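Local atomic coordinates of aldehyde dehydrogenase (Staphylococcus aureus, PDB entry 6K10), a protein that oxidises 4,4'-diaponeurosporen-4-al to 4,4'-diaponeurosporenoic acid with NAD+ in the biosynthesis of the carotenoid staphyloxanthin. Residues A[136-148]-A[169-183]. The protein carries 1 engineered substitution. Numbering follows the deposited sequence.
Sequences IAAGNTAIIKPSE and YIEVIEGGIEETQTL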
loop_
_atom_site.group_PDB
_atom_site.type_symbol
_atom_site.label_atom_id
_atom_site.label_comp_id
_atom_site.label_asym_id
_atom_site.label_seq_id
_atom_site.Cartn_x
_atom_site.Cartn_y
_atom_site.Cartn_z
ATOM N N ILE A 136 -15.282 -6.100 -5.877
ATOM C CA ILE A 136 -16.073 -7.305 -6.123
ATOM C C ILE A 136 -15.160 -8.499 -6.354
ATOM O O ILE A 136 -15.296 -9.545 -5.706
ATOM C CB ILE A 136 -17.020 -7.097 -7.318
ATOM C CG1 ILE A 136 -18.159 -6.145 -6.956
ATOM C CG2 ILE A 136 -17.571 -8.436 -7.794
ATOM C CD1 ILE A 136 -19.025 -5.768 -8.142
ATOM N N ALA A 137 -14.216 -8.359 -7.290
ATOM C CA ALA A 137 -13.352 -9.475 -7.658
ATOM C C ALA A 137 -12.500 -9.944 -6.487
ATOM O O ALA A 137 -12.170 -11.131 -6.397
ATOM C CB ALA A 137 -12.459 -9.080 -8.836
ATOM N N ALA A 138 -12.138 -9.035 -5.584
ATOM C CA ALA A 138 -11.347 -9.408 -4.420
ATOM C C ALA A 138 -12.180 -10.039 -3.311
ATOM O O ALA A 138 -11.605 -10.534 -2.336
ATOM C CB ALA A 138 -10.602 -8.186 -3.879
ATOM N N GLY A 139 -13.507 -10.027 -3.428
ATOM C CA GLY A 139 -14.353 -10.717 -2.475
ATOM C C GLY A 139 -14.901 -9.874 -1.349
ATOM O O GLY A 139 -15.209 -10.414 -0.281
ATOM N N ASN A 140 -15.042 -8.570 -1.551
ATOM C CA ASN A 140 -15.505 -7.668 -0.509
ATOM C C ASN A 140 -16.991 -7.365 -0.678
ATOM O O ASN A 140 -17.596 -7.634 -1.718
ATOM C CB ASN A 140 -14.700 -6.365 -0.540
ATOM C CG ASN A 140 -13.214 -6.593 -0.356
ATOM O OD1 ASN A 140 -12.710 -6.605 0.765
ATOM N ND2 ASN A 140 -12.503 -6.781 -1.463
ATOM N N THR A 141 -17.580 -6.814 0.376
ATOM C CA THR A 141 -18.808 -6.044 0.261
ATOM C C THR A 141 -18.427 -4.573 0.158
ATOM O O THR A 141 -17.302 -4.183 0.480
ATOM C CB THR A 141 -19.740 -6.275 1.455
ATOM O OG1 THR A 141 -19.165 -5.698 2.634
ATOM C CG2 THR A 141 -19.964 -7.762 1.682
ATOM N N ALA A 142 -19.365 -3.751 -0.306
ATOM C CA ALA A 142 -18.997 -2.384 -0.638
ATOM C C ALA A 142 -20.141 -1.420 -0.367
ATOM O O ALA A 142 -21.318 -1.756 -0.527
ATOM C CB ALA A 142 -18.563 -2.265 -2.103
ATOM N N ILE A 143 -19.766 -0.210 0.038
ATOM C CA ILE A 143 -20.666 0.930 0.139
ATOM C C ILE A 143 -20.087 2.038 -0.729
ATOM O O ILE A 143 -18.896 2.355 -0.625
ATOM C CB ILE A 143 -20.836 1.398 1.597
ATOM C CG1 ILE A 143 -21.601 0.346 2.401
ATOM C CG2 ILE A 143 -21.552 2.735 1.654
ATOM C CD1 ILE A 143 -21.715 0.671 3.870
ATOM N N ILE A 144 -20.920 2.610 -1.591
ATOM C CA ILE A 144 -20.492 3.590 -2.581
ATOM C C ILE A 144 -21.087 4.941 -2.220
ATOM O O ILE A 144 -22.282 5.038 -1.913
ATOM C CB ILE A 144 -20.910 3.175 -4.002
ATOM C CG1 ILE A 144 -20.341 1.799 -4.354
ATOM C CG2 ILE A 144 -20.466 4.215 -5.020
ATOM C CD1 ILE A 144 -21.047 1.136 -5.518
ATOM N N LYS A 145 -20.257 5.978 -2.258
ATOM C CA LYS A 145 -20.711 7.356 -2.083
ATOM C C LYS A 145 -20.345 8.136 -3.337
ATOM O O LYS A 145 -19.190 8.579 -3.485
ATOM C CB LYS A 145 -20.089 7.986 -0.836
ATOM C CG LYS A 145 -20.744 9.286 -0.396
ATOM C CD LYS A 145 -20.108 10.475 -1.088
ATOM C CE LYS A 145 -21.084 11.620 -1.223
ATOM N NZ LYS A 145 -20.578 12.649 -2.168
ATOM N N PRO A 146 -21.273 8.316 -4.270
ATOM C CA PRO A 146 -20.980 9.058 -5.497
ATOM C C PRO A 146 -21.152 10.559 -5.297
ATOM O O PRO A 146 -21.727 11.024 -4.312
ATOM C CB PRO A 146 -22.024 8.512 -6.480
ATOM C CG PRO A 146 -23.198 8.209 -5.607
ATOM C CD PRO A 146 -22.638 7.761 -4.272
ATOM N N SER A 147 -20.644 11.313 -6.269
ATOM C CA SER A 147 -20.726 12.766 -6.214
ATOM C C SER A 147 -22.167 13.230 -6.381
ATOM O O SER A 147 -22.885 12.759 -7.270
ATOM C CB SER A 147 -19.850 13.386 -7.299
ATOM O OG SER A 147 -20.013 14.794 -7.350
ATOM N N GLU A 148 -22.590 14.161 -5.529
ATOM C CA GLU A 148 -23.893 14.786 -5.687
ATOM C C GLU A 148 -23.853 16.011 -6.590
ATOM O O GLU A 148 -24.912 16.577 -6.885
ATOM C CB GLU A 148 -24.475 15.163 -4.319
ATOM C CG GLU A 148 -23.765 16.304 -3.615
ATOM C CD GLU A 148 -24.584 16.864 -2.465
ATOM O OE1 GLU A 148 -24.151 17.862 -1.851
ATOM O OE2 GLU A 148 -25.662 16.304 -2.176
ATOM N N TYR A 169 -24.858 -6.232 0.224
ATOM C CA TYR A 169 -23.678 -6.601 -0.549
ATOM C C TYR A 169 -23.030 -5.375 -1.183
ATOM O O TYR A 169 -21.844 -5.109 -0.964
ATOM C CB TYR A 169 -24.044 -7.639 -1.622
ATOM C CG TYR A 169 -22.892 -7.990 -2.538
ATOM C CD1 TYR A 169 -21.666 -8.392 -2.021
ATOM C CD2 TYR A 169 -23.028 -7.912 -3.917
ATOM C CE1 TYR A 169 -20.608 -8.708 -2.853
ATOM C CE2 TYR A 169 -21.976 -8.227 -4.757
ATOM C CZ TYR A 169 -20.769 -8.624 -4.221
ATOM O OH TYR A 169 -19.721 -8.937 -5.056
ATOM N N ILE A 170 -23.792 -4.623 -1.975
ATOM C CA ILE A 170 -23.353 -3.350 -2.533
ATOM C C ILE A 170 -24.482 -2.346 -2.347
ATOM O O ILE A 170 -25.630 -2.627 -2.706
ATOM C CB ILE A 170 -22.973 -3.464 -4.022
ATOM C CG1 ILE A 170 -21.856 -4.488 -4.225
ATOM C CG2 ILE A 170 -22.540 -2.111 -4.563
ATOM C CD1 ILE A 170 -21.614 -4.841 -5.677
ATOM N N GLU A 171 -24.157 -1.185 -1.784
ATOM C CA GLU A 171 -25.141 -0.147 -1.520
ATOM C C GLU A 171 -24.572 1.198 -1.947
ATOM O O GLU A 171 -23.362 1.425 -1.882
ATOM C CB GLU A 171 -25.538 -0.119 -0.035
ATOM C CG GLU A 171 -26.471 1.020 0.387
ATOM C CD GLU A 171 -27.828 0.985 -0.303
ATOM O OE1 GLU A 171 -28.827 0.680 0.381
ATOM O OE2 GLU A 171 -27.906 1.288 -1.512
ATOM N N VAL A 172 -25.460 2.086 -2.393
ATOM C CA VAL A 172 -25.101 3.434 -2.817
ATOM C C VAL A 172 -25.720 4.429 -1.846
ATOM O O VAL A 172 -26.926 4.370 -1.572
ATOM C CB VAL A 172 -25.565 3.715 -4.256
ATOM C CG1 VAL A 172 -25.316 5.170 -4.615
ATOM C CG2 VAL A 172 -24.856 2.790 -5.226
ATOM N N ILE A 173 -24.901 5.347 -1.340
ATOM C CA ILE A 173 -25.331 6.375 -0.397
ATOM C C ILE A 173 -25.228 7.724 -1.095
ATOM O O ILE A 173 -24.124 8.199 -1.383
ATOM C CB ILE A 173 -24.489 6.364 0.884
ATOM C CG1 ILE A 173 -24.509 4.980 1.530
ATOM C CG2 ILE A 173 -24.983 7.431 1.847
ATOM C CD1 ILE A 173 -25.828 4.626 2.145
ATOM N N GLU A 174 -26.371 8.355 -1.346
ATOM C CA GLU A 174 -26.400 9.686 -1.933
ATOM C C GLU A 174 -26.264 10.752 -0.851
ATOM O O GLU A 174 -26.749 10.590 0.272
ATOM C CB GLU A 174 -27.696 9.913 -2.710
ATOM C CG GLU A 174 -27.754 9.213 -4.054
ATOM C CD GLU A 174 -29.169 9.120 -4.588
ATOM O OE1 GLU A 174 -30.116 9.262 -3.788
ATOM O OE2 GLU A 174 -29.335 8.913 -5.808
ATOM N N GLY A 175 -25.605 11.846 -1.200
ATOM C CA GLY A 175 -25.460 12.949 -0.276
ATOM C C GLY A 175 -24.214 13.758 -0.579
ATOM O O GLY A 175 -23.540 13.551 -1.587
ATOM N N GLY A 176 -23.933 14.692 0.326
ATOM C CA GLY A 176 -22.785 15.561 0.188
ATOM C C GLY A 176 -21.692 15.259 1.190
ATOM O O GLY A 176 -21.468 14.098 1.548
ATOM N N ILE A 177 -21.015 16.307 1.664
ATOM C CA ILE A 177 -19.852 16.120 2.527
ATOM C C ILE A 177 -20.243 15.496 3.860
ATOM O O ILE A 177 -19.453 14.758 4.462
ATOM C CB ILE A 177 -19.114 17.463 2.717
ATOM C CG1 ILE A 177 -17.785 17.254 3.446
ATOM C CG2 ILE A 177 -19.987 18.464 3.461
ATOM C CD1 ILE A 177 -16.774 16.451 2.665
ATOM N N GLU A 178 -21.462 15.758 4.340
ATOM C CA GLU A 178 -21.842 15.239 5.650
ATOM C C GLU A 178 -22.156 13.749 5.601
ATOM O O GLU A 178 -21.928 13.040 6.588
ATOM C CB GLU A 178 -23.025 16.026 6.208
ATOM C CG GLU A 178 -22.663 17.443 6.630
ATOM C CD GLU A 178 -21.420 17.501 7.504
ATOM O OE1 GLU A 178 -20.613 18.435 7.321
ATOM O OE2 GLU A 178 -21.252 16.625 8.382
ATOM N N GLU A 179 -22.675 13.255 4.476
ATOM C CA GLU A 179 -22.793 11.810 4.313
ATOM C C GLU A 179 -21.417 11.167 4.220
ATOM O O GLU A 179 -21.188 10.091 4.783
ATOM C CB GLU A 179 -23.627 11.474 3.076
ATOM C CG GLU A 179 -25.128 11.646 3.262
ATOM C CD GLU A 179 -25.533 13.093 3.452
ATOM O OE1 GLU A 179 -26.354 13.366 4.349
ATOM O OE2 GLU A 179 -25.023 13.958 2.707
ATOM N N THR A 180 -20.488 11.816 3.515
ATOM C CA THR A 180 -19.109 11.342 3.493
ATOM C C THR A 180 -18.511 11.352 4.893
ATOM O O THR A 180 -17.798 10.419 5.281
ATOM C CB THR A 180 -18.269 12.206 2.552
ATOM O OG1 THR A 180 -18.832 12.167 1.235
ATOM C CG2 THR A 180 -16.834 11.700 2.500
ATOM N N GLN A 181 -18.803 12.402 5.666
ATOM C CA GLN A 181 -18.310 12.489 7.037
ATOM C C GLN A 181 -18.781 11.301 7.866
ATOM O O GLN A 181 -17.999 10.711 8.622
ATOM C CB GLN A 181 -18.776 13.799 7.671
ATOM C CG GLN A 181 -17.870 14.328 8.765
ATOM C CD GLN A 181 -16.592 14.929 8.218
ATOM O OE1 GLN A 181 -15.495 14.460 8.517
ATOM N NE2 GLN A 181 -16.728 15.976 7.411
ATOM N N THR A 182 -20.056 10.933 7.732
ATOM C CA THR A 182 -20.580 9.792 8.475
ATOM C C THR A 182 -19.876 8.502 8.076
ATOM O O THR A 182 -19.594 7.649 8.928
ATOM C CB THR A 182 -22.086 9.671 8.245
ATOM O OG1 THR A 182 -22.727 10.891 8.636
ATOM C CG2 THR A 182 -22.661 8.521 9.054
ATOM N N LEU A 183 -19.571 8.347 6.787
ATOM C CA LEU A 183 -19.010 7.091 6.302
ATOM C C LEU A 183 -17.551 6.922 6.714
ATOM O O LEU A 183 -17.140 5.825 7.113
ATOM C CB LEU A 183 -19.155 7.010 4.784
ATOM C CG LEU A 183 -20.577 6.750 4.284
ATOM C CD1 LEU A 183 -20.724 7.164 2.831
ATOM C CD2 LEU A 183 -20.909 5.278 4.452
HETATM O O HOH W 1 -17.293 -9.584 -3.682
HETATM O O HOH W 2 -24.543 11.339 -4.013
#
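I144 and I170 meet on one face of a parallel strand pair, CD1 of I144 lying 3.7 Å from CG2 of I170. V172 CG2 adjoins I144 on the same face. I136, from the end of helix 126-138, crosses I170 at about a right angle. On the other face, I143 CG2 touches both I173 CG1 and L183 CD2; its position anti to the backbone N brings it there. Strands 141-145 and 170-172 run 11° apart. A142 N bonds Y169 O, E171 N bonds A142 O, I144 N bonds E171 O at 2.7 Å, and I173 N bonds I144 O almost straight. At one end, the Y169 hydroxyl donates a hydrogen bond to a water 2.9 Å from OH. This water in turn donates to I136 O and N140 O. At the other end, K145 bends at chi2 (-88°) and passes T180 OG1. Its NZ bonds P146 O at 2.9 Å and, weakly, G175 O. A second water joins P146 O to G175 N. E148 CB packs on G175 O. Strand 141-145, helix 151-164 and strand 170-172 form a beta-alpha-beta unit, as expected of the Rossmann-like NAD-binding domain of aldehyde dehydrogenases.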